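Side-chain contacts in RagB/SusD domain protein (Flavobacterium johnsoniae, PDB 5J90), which binds chitin as an outer-membrane SusD homologue and is likely to take part in capturing the polysaccharide for its use by the bacterium: residues G69-V74 and A80-W85; A211-K216 and A435-R440; L451-Y454 and T460-F463. One frame throughout, in Å; residues are numbered along the deposited sequence.

Contact 1 (G69-V74 and A80-W85); sequences GFESGV and ALLDNW
Ala-80 opens the second segment with an apolar touch, its CB meeting Val-74 CG1 at 3.6 Å. Two residues on, Leu-82 reaches toward the same segment: CD2 comes near the Val-74 carbonyl oxygen, while CD1 lies 3.7 Å from Glu-71 CD and rests over the centre of the Trp-85 indole, 3.5 Å above its plane. Leu-82 is the N-cap of helix 83-108, so the first turn of a long helix of the SusD-like fold is met by loop 69-74, which precedes it. Asn-84 CG sits between its backbone N and carbonyl carbon (chi1 50°), which turns the amide toward Glu-71. In one of two conformers of Glu-71, ND2 of Asn-84 donates to OE2 at 3.2 Å, on the syn side of the carboxylate. A water adds a bridge, donating to Glu-71 OE1 and Asn-84 OD1. Trp-85 turns the edge of its six-membered ring toward the Phe-70 face, an offset edge-to-face pair with planes at 89° and centroids 5.6 Å apart. With an alanine here, Phe-70 would probably lose this aromatic partner and Leu-82 CD1 the surface beneath it. A second water accepts from Trp-85 NE1 at 2.9 Å and donates to Glu-71 OE2.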
ATOM      1  N   GLY A  69     -32.056  -2.383  12.206  1.00 14.96           N
ATOM      2  CA  GLY A  69     -31.194  -3.546  12.341  1.00 15.12           C
ATOM      3  C   GLY A  69     -31.325  -4.522  11.188  1.00 16.61           C
ATOM      4  O   GLY A  69     -31.695  -5.681  11.382  1.00 17.95           O
ATOM      5  N   PHE A  70     -31.014  -4.058   9.979  1.00 14.54           N
ATOM      6  CA  PHE A  70     -31.118  -4.895   8.788  1.00 14.63           C
ATOM      7  C   PHE A  70     -30.361  -6.203   8.957  1.00 14.88           C
ATOM      8  O   PHE A  70     -29.244  -6.210   9.475  1.00 14.22           O
ATOM      9  CB  PHE A  70     -30.517  -4.181   7.578  1.00 15.85           C
ATOM     10  CG  PHE A  70     -31.188  -2.889   7.222  1.00 14.69           C
ATOM     11  CD1 PHE A  70     -30.562  -1.675   7.481  1.00 15.53           C
ATOM     12  CD2 PHE A  70     -32.423  -2.877   6.592  1.00 17.87           C
ATOM     13  CE1 PHE A  70     -31.166  -0.479   7.130  1.00 15.67           C
ATOM     14  CE2 PHE A  70     -33.027  -1.682   6.243  1.00 22.11           C
ATOM     15  CZ  PHE A  70     -32.395  -0.484   6.514  1.00 18.47           C
ATOM     16  N   GLU A  71     -30.962  -7.299   8.498  1.00 14.65           N
ATOM     17  CA  GLU A  71     -30.339  -8.622   8.545  0.69 14.55           C
ATOM     18  C   GLU A  71     -29.755  -8.922   9.926  1.00 16.24           C
ATOM     19  O   GLU A  71     -28.591  -9.293  10.065  1.00 17.33           O
ATOM     20  CB  GLU A  71     -29.294  -8.790   7.425  0.69 15.25           C
ATOM     21  CG  GLU A  71     -29.869  -8.564   6.020  0.69 17.85           C
ATOM     22  CD  GLU A  71     -29.156  -9.344   4.913  0.69 15.81           C
ATOM     23  OE1 GLU A  71     -28.237 -10.142   5.206  0.69 20.04           O
ATOM     24  OE2 GLU A  71     -29.537  -9.158   3.737  0.69 18.52           O
ATOM     25  N   SER A  72     -30.596  -8.761  10.950  1.00 15.67           N
ATOM     26  CA  SER A  72     -30.213  -9.033  12.336  1.00 18.48           C
ATOM     27  C   SER A  72     -29.021  -8.212  12.825  1.00 17.69           C
ATOM     28  O   SER A  72     -28.347  -8.592  13.780  1.00 18.52           O
ATOM     29  CB  SER A  72     -29.929 -10.529  12.537  1.00 20.43           C
ATOM     30  OG  SER A  72     -31.051 -11.308  12.153  1.00 25.56           O
ATOM     31  N   GLY A  73     -28.763  -7.082  12.173  1.00 15.78           N
ATOM     32  CA  GLY A  73     -27.683  -6.198  12.587  1.00 15.73           C
ATOM     33  C   GLY A  73     -26.307  -6.604  12.082  1.00 14.83           C
ATOM     34  O   GLY A  73     -25.291  -6.039  12.503  1.00 16.13           O
ATOM     35  N   VAL A  74     -26.279  -7.592  11.195  1.00 12.93           N
ATOM     36  CA  VAL A  74     -25.044  -8.074  10.595  1.00 13.03           C
ATOM     37  C   VAL A  74     -25.040  -7.590   9.152  1.00 12.09           C
ATOM     38  O   VAL A  74     -25.655  -8.183   8.274  1.00 12.56           O
ATOM     39  CB  VAL A  74     -24.967  -9.622  10.679  1.00 12.59           C
ATOM     40  CG1 VAL A  74     -23.713 -10.159  10.004  1.00 14.76           C
ATOM     41  CG2 VAL A  74     -25.034 -10.067  12.139  1.00 16.13           C
ATOM     42  N   ALA A  80     -19.876  -6.423   8.064  1.00 10.91           N
ATOM     43  CA  ALA A  80     -20.181  -7.644   7.331  1.00 10.83           C
ATOM     44  C   ALA A  80     -20.700  -7.202   5.968  1.00 10.74           C
ATOM     45  O   ALA A  80     -21.889  -6.929   5.797  1.00 11.48           O
ATOM     46  CB  ALA A  80     -21.231  -8.493   8.081  1.00 12.16           C
ATOM     47  N   LEU A  81     -19.800  -7.095   4.997  1.00 10.37           N
ATOM     48  CA  LEU A  81     -20.201  -6.543   3.707  1.00 10.45           C
ATOM     49  C   LEU A  81     -21.199  -7.468   3.032  1.00 10.31           C
ATOM     50  O   LEU A  81     -20.964  -8.679   2.933  1.00 11.44           O
ATOM     51  CB  LEU A  81     -18.985  -6.294   2.805  1.00 10.78           C
ATOM     52  CG  LEU A  81     -17.933  -5.315   3.340  1.00  9.63           C
ATOM     53  CD1 LEU A  81     -16.893  -5.022   2.269  1.00 11.72           C
ATOM     54  CD2 LEU A  81     -18.584  -4.026   3.818  1.00 12.84           C
ATOM     55  N   LEU A  82     -22.312  -6.901   2.580  1.00 10.57           N
ATOM     56  CA  LEU A  82     -23.403  -7.700   2.017  1.00  9.85           C
ATOM     57  C   LEU A  82     -23.407  -7.631   0.497  1.00 10.51           C
ATOM     58  O   LEU A  82     -23.704  -6.586  -0.089  1.00 10.15           O
ATOM     59  CB  LEU A  82     -24.756  -7.262   2.591  1.00 10.68           C
ATOM     60  CG  LEU A  82     -24.902  -7.393   4.112  1.00  9.32           C
ATOM     61  CD1 LEU A  82     -26.314  -7.016   4.553  1.00 11.55           C
ATOM     62  CD2 LEU A  82     -24.550  -8.800   4.610  1.00 11.94           C
ATOM     63  N   ASP A  83     -23.059  -8.746  -0.142  1.00 10.37           N
ATOM     64  CA  ASP A  83     -22.946  -8.776  -1.599  1.00 10.52           C
ATOM     65  C   ASP A  83     -24.265  -8.436  -2.285  1.00 10.98           C
ATOM     66  O   ASP A  83     -24.274  -7.862  -3.374  1.00 11.61           O
ATOM     67  CB  ASP A  83     -22.460 -10.144  -2.086  1.00 11.38           C
ATOM     68  CG  ASP A  83     -21.003 -10.420  -1.736  1.00 14.01           C
ATOM     69  OD1 ASP A  83     -20.360  -9.617  -1.017  1.00 13.07           O
ATOM     70  OD2 ASP A  83     -20.500 -11.477  -2.172  1.00 18.91           O
ATOM     71  N   ASN A  84     -25.377  -8.795  -1.644  1.00 11.64           N
ATOM     72  CA  ASN A  84     -26.694  -8.516  -2.203  1.00 12.55           C
ATOM     73  C   ASN A  84     -27.028  -7.021  -2.192  1.00 13.42           C
ATOM     74  O   ASN A  84     -27.845  -6.553  -2.980  1.00 15.34           O
ATOM     75  CB  ASN A  84     -27.786  -9.335  -1.495  1.00 12.95           C
ATOM     76  CG  ASN A  84     -27.713  -9.232   0.017  1.00 16.95           C
ATOM     77  OD1 ASN A  84     -26.669  -9.483   0.621  1.00 18.64           O
ATOM     78  ND2 ASN A  84     -28.834  -8.879   0.644  1.00 20.92           N
ATOM     79  N   TRP A  85     -26.373  -6.269  -1.313  1.00 10.67           N
ATOM     80  CA  TRP A  85     -26.507  -4.810  -1.309  1.00 11.63           C
ATOM     81  C   TRP A  85     -25.531  -4.159  -2.286  1.00  9.19           C
ATOM     82  O   TRP A  85     -25.905  -3.323  -3.108  1.00 10.47           O
ATOM     83  CB  TRP A  85     -26.216  -4.250   0.082  1.00 11.70           C
ATOM     84  CG  TRP A  85     -27.254  -4.536   1.133  1.00 10.52           C
ATOM     85  CD1 TRP A  85     -28.361  -5.339   1.025  1.00 14.43           C
ATOM     86  CD2 TRP A  85     -27.268  -4.007   2.462  1.00 10.15           C
ATOM     87  NE1 TRP A  85     -29.064  -5.329   2.214  1.00 14.55           N
ATOM     88  CE2 TRP A  85     -28.413  -4.518   3.109  1.00 11.45           C
ATOM     89  CE3 TRP A  85     -26.425  -3.140   3.167  1.00 11.24           C
ATOM     90  CZ2 TRP A  85     -28.730  -4.195   4.429  1.00 12.56           C
ATOM     91  CZ3 TRP A  85     -26.740  -2.818   4.474  1.00 11.75           C
ATOM     92  CH2 TRP A  85     -27.887  -3.344   5.094  1.00 12.78           C
TER
HETATM   93  O   HOH W   1     -31.266  -7.116   2.777  1.00 22.04           O
HETATM   94  O   HOH W   2     -27.061 -11.044   2.810  1.00 23.65           O

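Contact 2 (A211-K216 and A435-R440); sequences AMRIVK and AWSDYR
Arg-213 lays one face of its guanidinium over Ser-437, in the buried interior of a largely helical SusD-like fold where the C-terminal end of helix 196-213 meets helix 432-442. The packing is almost a single touch: Ser-437 CB sits 3.5 Å above the guanidinium plane, over its centre. Arg-213 gets there by a bent chain. Its CG is anti to the backbone N (chi1 -173°), and turns at chi2 and chi3 then bring the flat group round to the serine.

Charge interactions surround this touch rather than run through it. Arg-213 NH1 forms salt bridges with Glu-434 and Asp-132, and Asp-438 has its own cations in Lys-424 and Arg-441. Between the two segments the opposite charges stop short of pairing, with Arg-213 NH2 4.6 Å from Asp-438 OD1. A water spans that distance, accepting from Arg-213 NH2 at 2.8 Å, in the guanidinium plane, and donating to Asp-438 OD1 at 2.6 Å. Arg-213 and Asp-438 thus each find opposite charge outside the two segments and share one water between them.

Within 435-440 the side-chain hydrogen bonds are weak: Arg-440 donates from NH2 to Ser-437 OG and from NE to the Trp-436 carbonyl oxygen, and its NE lies 3.3 Å above the plane of the Trp-436 indole, over the ring system's centre.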
ATOM      1  N   ALA A 211      -6.007  14.432  -8.196  1.00  7.35           N
ATOM      2  CA  ALA A 211      -4.601  14.656  -7.893  1.00  7.88           C
ATOM      3  C   ALA A 211      -4.324  14.534  -6.392  1.00  7.38           C
ATOM      4  O   ALA A 211      -3.393  13.841  -5.976  1.00  7.63           O
ATOM      5  CB  ALA A 211      -4.166  16.014  -8.423  1.00  7.74           C
ATOM      6  N   MET A 212      -5.143  15.173  -5.559  1.00  7.28           N
ATOM      7  CA  MET A 212      -4.905  15.100  -4.128  1.00  6.10           C
ATOM      8  C   MET A 212      -5.125  13.680  -3.618  1.00  7.90           C
ATOM      9  O   MET A 212      -4.441  13.237  -2.693  1.00  8.21           O
ATOM     10  CB  MET A 212      -5.777  16.104  -3.362  1.00  8.99           C
ATOM     11  CG  MET A 212      -5.188  16.503  -2.012  1.00  8.55           C
ATOM     12  SD  MET A 212      -3.620  17.412  -2.153  1.00 10.70           S
ATOM     13  CE  MET A 212      -4.199  18.922  -2.928  1.00 12.81           C
ATOM     14  N   ARG A 213      -6.066  12.957  -4.225  1.00  7.94           N
ATOM     15  CA  ARG A 213      -6.309  11.570  -3.831  1.00  6.45           C
ATOM     16  C   ARG A 213      -5.041  10.731  -3.844  1.00  6.54           C
ATOM     17  O   ARG A 213      -4.875   9.853  -2.994  1.00  8.04           O
ATOM     18  CB  ARG A 213      -7.342  10.910  -4.752  1.00  8.05           C
ATOM     19  CG  ARG A 213      -7.763   9.514  -4.286  1.00  7.60           C
ATOM     20  CD  ARG A 213      -8.952   9.582  -3.321  1.00  9.52           C
ATOM     21  NE  ARG A 213     -10.193   9.806  -4.067  1.00  7.96           N
ATOM     22  CZ  ARG A 213     -11.045  10.807  -3.866  1.00  7.88           C
ATOM     23  NH1 ARG A 213     -12.122  10.902  -4.635  1.00  9.12           N
ATOM     24  NH2 ARG A 213     -10.848  11.714  -2.908  1.00  9.40           N
ATOM     25  N   ILE A 214      -4.173  10.985  -4.821  1.00  6.82           N
ATOM     26  CA  ILE A 214      -3.014  10.116  -5.028  1.00  7.18           C
ATOM     27  C   ILE A 214      -1.729  10.662  -4.403  1.00  7.53           C
ATOM     28  O   ILE A 214      -0.642  10.154  -4.681  1.00  9.01           O
ATOM     29  CB  ILE A 214      -2.806   9.787  -6.529  1.00  7.64           C
ATOM     30  CG1 ILE A 214      -2.395  11.025  -7.333  1.00  9.03           C
ATOM     31  CG2 ILE A 214      -4.076   9.157  -7.102  1.00  8.76           C
ATOM     32  CD1 ILE A 214      -1.924  10.702  -8.747  1.00  9.95           C
ATOM     33  N   VAL A 215      -1.843  11.655  -3.526  1.00  7.31           N
ATOM     34  CA  VAL A 215      -0.631  12.292  -2.998  1.00  8.39           C
ATOM     35  C   VAL A 215       0.258  11.367  -2.151  1.00  8.99           C
ATOM     36  O   VAL A 215       1.474  11.584  -2.082  1.00  9.18           O
ATOM     37  CB  VAL A 215      -0.971  13.601  -2.239  1.00  8.82           C
ATOM     38  CG1 VAL A 215      -1.630  13.313  -0.899  1.00 10.35           C
ATOM     39  CG2 VAL A 215       0.288  14.449  -2.052  1.00 10.86           C
ATOM     40  N   LYS A 216      -0.318  10.353  -1.507  1.00  8.86           N
ATOM     41  CA  LYS A 216       0.497   9.421  -0.715  1.00  9.64           C
ATOM     42  C   LYS A 216       1.174   8.365  -1.576  1.00 10.66           C
ATOM     43  O   LYS A 216       2.285   7.936  -1.264  1.00 12.60           O
ATOM     44  CB  LYS A 216      -0.313   8.757   0.419  1.00 10.57           C
ATOM     45  CG  LYS A 216      -0.976   9.759   1.356  1.00 11.62           C
ATOM     46  CD  LYS A 216      -1.226   9.250   2.783  1.00 17.86           C
ATOM     47  CE  LYS A 216      -2.105   8.039   2.811  1.00 17.32           C
ATOM     48  NZ  LYS A 216      -2.491   7.720   4.234  1.00 11.98           N
ATOM     49  N   ALA A 435     -16.416  12.038   1.061  1.00  7.80           N
ATOM     50  CA  ALA A 435     -15.988  12.098   2.456  1.00  8.26           C
ATOM     51  C   ALA A 435     -15.317  10.803   2.902  1.00  8.28           C
ATOM     52  O   ALA A 435     -14.323  10.836   3.633  1.00  7.91           O
ATOM     53  CB  ALA A 435     -17.179  12.435   3.374  1.00  8.76           C
ATOM     54  N   TRP A 436     -15.865   9.664   2.471  1.00  7.36           N
ATOM     55  CA  TRP A 436     -15.269   8.351   2.770  1.00  7.07           C
ATOM     56  C   TRP A 436     -13.885   8.214   2.129  1.00  7.92           C
ATOM     57  O   TRP A 436     -12.942   7.724   2.762  1.00  8.55           O
ATOM     58  CB  TRP A 436     -16.208   7.221   2.306  1.00  7.65           C
ATOM     59  CG  TRP A 436     -15.687   5.814   2.474  1.00  7.64           C
ATOM     60  CD1 TRP A 436     -15.111   5.268   3.591  1.00  9.02           C
ATOM     61  CD2 TRP A 436     -15.732   4.772   1.495  1.00  6.79           C
ATOM     62  NE1 TRP A 436     -14.779   3.948   3.355  1.00  8.40           N
ATOM     63  CE2 TRP A 436     -15.157   3.620   2.077  1.00  7.11           C
ATOM     64  CE3 TRP A 436     -16.210   4.699   0.178  1.00  8.14           C
ATOM     65  CZ2 TRP A 436     -15.029   2.416   1.378  1.00  8.77           C
ATOM     66  CZ3 TRP A 436     -16.092   3.501  -0.513  1.00  8.51           C
ATOM     67  CH2 TRP A 436     -15.509   2.376   0.091  1.00  8.74           C
ATOM     68  N   SER A 437     -13.750   8.651   0.883  1.00  8.03           N
ATOM     69  CA  SER A 437     -12.436   8.610   0.239  1.00  8.67           C
ATOM     70  C   SER A 437     -11.417   9.511   0.949  1.00  8.60           C
ATOM     71  O   SER A 437     -10.285   9.097   1.205  1.00  8.31           O
ATOM     72  CB  SER A 437     -12.563   8.962  -1.241  1.00  8.22           C
ATOM     73  OG  SER A 437     -13.336   7.966  -1.889  1.00  8.03           O
ATOM     74  N   ASP A 438     -11.819  10.735   1.287  1.00  7.76           N
ATOM     75  CA  ASP A 438     -10.930  11.647   2.006  1.00  8.29           C
ATOM     76  C   ASP A 438     -10.568  11.114   3.392  1.00  8.24           C
ATOM     77  O   ASP A 438      -9.430  11.286   3.852  1.00  8.93           O
ATOM     78  CB  ASP A 438     -11.604  13.015   2.127  1.00  9.63           C
ATOM     79  CG  ASP A 438     -10.756  14.157   1.605  1.00 11.29           C
ATOM     80  OD1 ASP A 438      -9.738  13.950   0.905  1.00 10.99           O
ATOM     81  OD2 ASP A 438     -11.135  15.302   1.916  1.00 12.86           O
ATOM     82  N   TYR A 439     -11.512  10.452   4.062  1.00  7.60           N
ATOM     83  CA  TYR A 439     -11.252   9.879   5.375  1.00  7.91           C
ATOM     84  C   TYR A 439     -10.248   8.740   5.260  1.00  8.02           C
ATOM     85  O   TYR A 439      -9.335   8.608   6.079  1.00  8.69           O
ATOM     86  CB  TYR A 439     -12.537   9.368   6.044  1.00  8.75           C
ATOM     87  CG  TYR A 439     -12.233   8.625   7.322  1.00  8.49           C
ATOM     88  CD1 TYR A 439     -12.014   9.306   8.513  1.00  8.47           C
ATOM     89  CD2 TYR A 439     -12.119   7.235   7.330  1.00 10.06           C
ATOM     90  CE1 TYR A 439     -11.710   8.626   9.682  1.00  9.93           C
ATOM     91  CE2 TYR A 439     -11.816   6.548   8.491  1.00 12.29           C
ATOM     92  CZ  TYR A 439     -11.613   7.248   9.664  1.00 11.36           C
ATOM     93  OH  TYR A 439     -11.320   6.563  10.827  1.00 13.94           O
ATOM     94  N   ARG A 440     -10.422   7.891   4.255  1.00  7.38           N
ATOM     95  CA  ARG A 440      -9.454   6.815   4.059  1.00  7.44           C
ATOM     96  C   ARG A 440      -8.053   7.386   3.826  1.00  7.30           C
ATOM     97  O   ARG A 440      -7.075   6.931   4.433  1.00  8.36           O
ATOM     98  CB  ARG A 440      -9.894   5.895   2.912  1.00  7.64           C
ATOM     99  CG  ARG A 440     -11.051   4.963   3.286  1.00  7.35           C
ATOM    100  CD  ARG A 440     -11.507   4.104   2.107  1.00  7.52           C
ATOM    101  NE  ARG A 440     -12.219   4.897   1.100  1.00  7.02           N
ATOM    102  CZ  ARG A 440     -12.407   4.496  -0.153  1.00  6.64           C
ATOM    103  NH1 ARG A 440     -11.916   3.330  -0.561  1.00  8.30           N
ATOM    104  NH2 ARG A 440     -13.061   5.270  -1.011  1.00  7.49           N
TER
HETATM  105  O   HOH W   3      -8.790  12.660  -1.197  1.00  9.35           O

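Contact 3 (L451-Y454 and T460-F463); sequences LKNY and TTEF
Asn-453 and Thr-461 meet through one nearly straight hydrogen bond, and around it the contact between these two loop segments thins out quickly. In the tight part, Asn-453 ND2 donates to Thr-461 OG1 at 3.0 Å with an N-H...O angle of 176°, the oxygen lying in the amide plane. With chi1 at -177° the amide of Asn-453 swings opposite the backbone N and across to 460-463. Asn-453 CB also lies against the hydroxyl oxygen, 3.6 Å from Thr-461 OG1. The backbone N of Thr-461 is close to the same ND2, but both are donors and they do not bond.

The looser side is more open to solvent: Leu-451 and Glu-462 are exposed, and their CB atoms, like that of Lys-452, point away from the facing segment. Leu-451 packs on Arg-301 and Asn-395. Thr-460 uses its OG1 within its own segment, accepting from Phe-463 N at 2.9 Å in an ST motif that rounds the turn. Glu-462 OE2 bonds to Ser-487 of the second subunit, so this segment also touches the other copy in the assembly.

Asn-453 ND2 donates to the Ile-459 carbonyl as well, and OD1 pairs with the Ser-455 hydroxyl. With both ends of the amide engaged, a flip would set OD1 facing the Ile-459 carbonyl and is therefore probably disfavoured.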
ATOM      1  N   LEU A 451     -18.763  -0.327  17.427  1.00 13.35           N
ATOM      2  CA  LEU A 451     -18.774  -1.123  18.653  1.00 13.23           C
ATOM      3  C   LEU A 451     -18.972  -2.597  18.345  1.00 15.81           C
ATOM      4  O   LEU A 451     -18.643  -3.455  19.165  1.00 16.83           O
ATOM      5  CB  LEU A 451     -19.881  -0.641  19.590  1.00 14.88           C
ATOM      6  CG  LEU A 451     -19.671   0.780  20.101  1.00 16.80           C
ATOM      7  CD1 LEU A 451     -20.864   1.238  20.940  1.00 18.60           C
ATOM      8  CD2 LEU A 451     -18.380   0.870  20.894  1.00 18.90           C
ATOM      9  N   LYS A 452     -19.523  -2.885  17.167  1.00 12.94           N
ATOM     10  CA  LYS A 452     -19.727  -4.254  16.706  1.00 14.45           C
ATOM     11  C   LYS A 452     -19.059  -4.433  15.346  1.00 13.93           C
ATOM     12  O   LYS A 452     -19.312  -3.667  14.408  1.00 13.17           O
ATOM     13  CB  LYS A 452     -21.222  -4.577  16.595  1.00 16.00           C
ATOM     14  CG  LYS A 452     -21.998  -4.534  17.916  1.00 16.01           C
ATOM     15  CD  LYS A 452     -21.476  -5.581  18.890  1.00 18.77           C
ATOM     16  CE  LYS A 452     -22.363  -5.711  20.120  1.00 25.18           C
ATOM     17  NZ  LYS A 452     -21.920  -6.841  20.992  1.00 31.44           N
ATOM     18  N   ASN A 453     -18.216  -5.454  15.241  1.00 14.10           N
ATOM     19  CA  ASN A 453     -17.458  -5.733  14.027  1.00 14.11           C
ATOM     20  C   ASN A 453     -17.615  -7.211  13.685  1.00 15.42           C
ATOM     21  O   ASN A 453     -16.984  -8.067  14.311  1.00 16.61           O
ATOM     22  CB  ASN A 453     -15.985  -5.365  14.253  1.00 13.05           C
ATOM     23  CG  ASN A 453     -15.112  -5.556  13.014  1.00 13.86           C
ATOM     24  OD1 ASN A 453     -15.430  -6.338  12.112  1.00 13.77           O
ATOM     25  ND2 ASN A 453     -13.983  -4.860  12.991  1.00 14.23           N
ATOM     26  N   TYR A 454     -18.456  -7.504  12.697  1.00 13.09           N
ATOM     27  CA  TYR A 454     -18.773  -8.876  12.313  1.00 16.15           C
ATOM     28  C   TYR A 454     -18.047  -9.305  11.035  1.00 13.79           C
ATOM     29  O   TYR A 454     -18.539 -10.149  10.283  1.00 18.25           O
ATOM     30  CB  TYR A 454     -20.288  -9.034  12.138  1.00 16.39           C
ATOM     31  CG  TYR A 454     -21.076  -8.844  13.416  1.00 16.17           C
ATOM     32  CD1 TYR A 454     -20.740  -9.545  14.569  1.00 24.97           C
ATOM     33  CD2 TYR A 454     -22.137  -7.953  13.479  1.00 16.86           C
ATOM     34  CE1 TYR A 454     -21.451  -9.375  15.744  1.00 27.45           C
ATOM     35  CE2 TYR A 454     -22.857  -7.777  14.651  1.00 19.35           C
ATOM     36  CZ  TYR A 454     -22.504  -8.488  15.779  1.00 23.98           C
ATOM     37  OH  TYR A 454     -23.212  -8.318  16.950  1.00 29.72           O
ATOM     38  N   THR A 460     -10.655  -4.135  10.044  1.00 11.07           N
ATOM     39  CA  THR A 460     -10.309  -3.687  11.393  1.00 11.52           C
ATOM     40  C   THR A 460     -11.301  -2.643  11.896  1.00 12.61           C
ATOM     41  O   THR A 460     -11.855  -1.853  11.129  1.00 11.55           O
ATOM     42  CB  THR A 460      -8.877  -3.076  11.495  1.00 11.77           C
ATOM     43  OG1 THR A 460      -8.833  -1.800  10.848  1.00 13.02           O
ATOM     44  CG2 THR A 460      -7.808  -4.009  10.900  1.00 12.83           C
ATOM     45  N   THR A 461     -11.506  -2.626  13.205  1.00 12.27           N
ATOM     46  CA  THR A 461     -12.302  -1.576  13.819  1.00 11.65           C
ATOM     47  C   THR A 461     -11.601  -0.228  13.698  1.00 11.08           C
ATOM     48  O   THR A 461     -12.223   0.795  13.432  1.00 11.35           O
ATOM     49  CB  THR A 461     -12.586  -1.931  15.282  1.00 12.49           C
ATOM     50  OG1 THR A 461     -13.433  -3.079  15.300  1.00 14.79           O
ATOM     51  CG2 THR A 461     -13.279  -0.782  16.015  1.00 13.20           C
ATOM     52  N   GLU A 462     -10.283  -0.236  13.857  1.00 11.93           N
ATOM     53  CA  GLU A 462      -9.512   0.986  13.846  1.00 14.21           C
ATOM     54  C   GLU A 462      -9.566   1.729  12.501  1.00 11.36           C
ATOM     55  O   GLU A 462      -9.784   2.932  12.455  1.00 13.95           O
ATOM     56  CB  GLU A 462      -8.068   0.630  14.202  1.00 18.79           C
ATOM     57  CG  GLU A 462      -7.190   1.787  14.501  1.00 19.33           C
ATOM     58  CD  GLU A 462      -5.862   1.348  15.102  1.00 14.77           C
ATOM     59  OE1 GLU A 462      -5.640   0.125  15.296  1.00 22.69           O
ATOM     60  OE2 GLU A 462      -5.062   2.232  15.401  1.00 18.63           O
ATOM     61  N   PHE A 463      -9.372   0.994  11.406  1.00 11.14           N
ATOM     62  CA  PHE A 463      -9.313   1.616  10.087  1.00 10.99           C
ATOM     63  C   PHE A 463     -10.583   1.480   9.265  1.00  9.66           C
ATOM     64  O   PHE A 463     -10.761   2.183   8.274  1.00 10.56           O
ATOM     65  CB  PHE A 463      -8.074   1.133   9.330  1.00 11.44           C
ATOM     66  CG  PHE A 463      -6.807   1.511  10.024  1.00 11.68           C
ATOM     67  CD1 PHE A 463      -6.300   2.791   9.893  1.00 15.62           C
ATOM     68  CD2 PHE A 463      -6.173   0.617  10.861  1.00 11.57           C
ATOM     69  CE1 PHE A 463      -5.146   3.167  10.565  1.00 14.96           C
ATOM     70  CE2 PHE A 463      -5.019   0.997  11.535  1.00 13.04           C
ATOM     71  CZ  PHE A 463      -4.522   2.269  11.382  1.00 13.52           C
TER

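How the contacts relate
From the N terminus, contact 1 comes first, closing a short loop of five residues between its segments just as helix 83-108 begins. Contact 2 is the long-range one: 218 residues separate the end of helix 196-213 from helix 432-442, so it ties distant parts of the helical fold together nearer the chain's centre. Contact 3 follows, again closing a five-residue loop, between helices 432-442 and 472-477. The three stand in series, and none nests in or crosses another. Contacts 1 and 3 nonetheless touch in space, where Tyr-454 packs against Gly-73, Val-74 and Ala-80. Contact 3 also meets contact 2, through Tyr-439 and Glu-462.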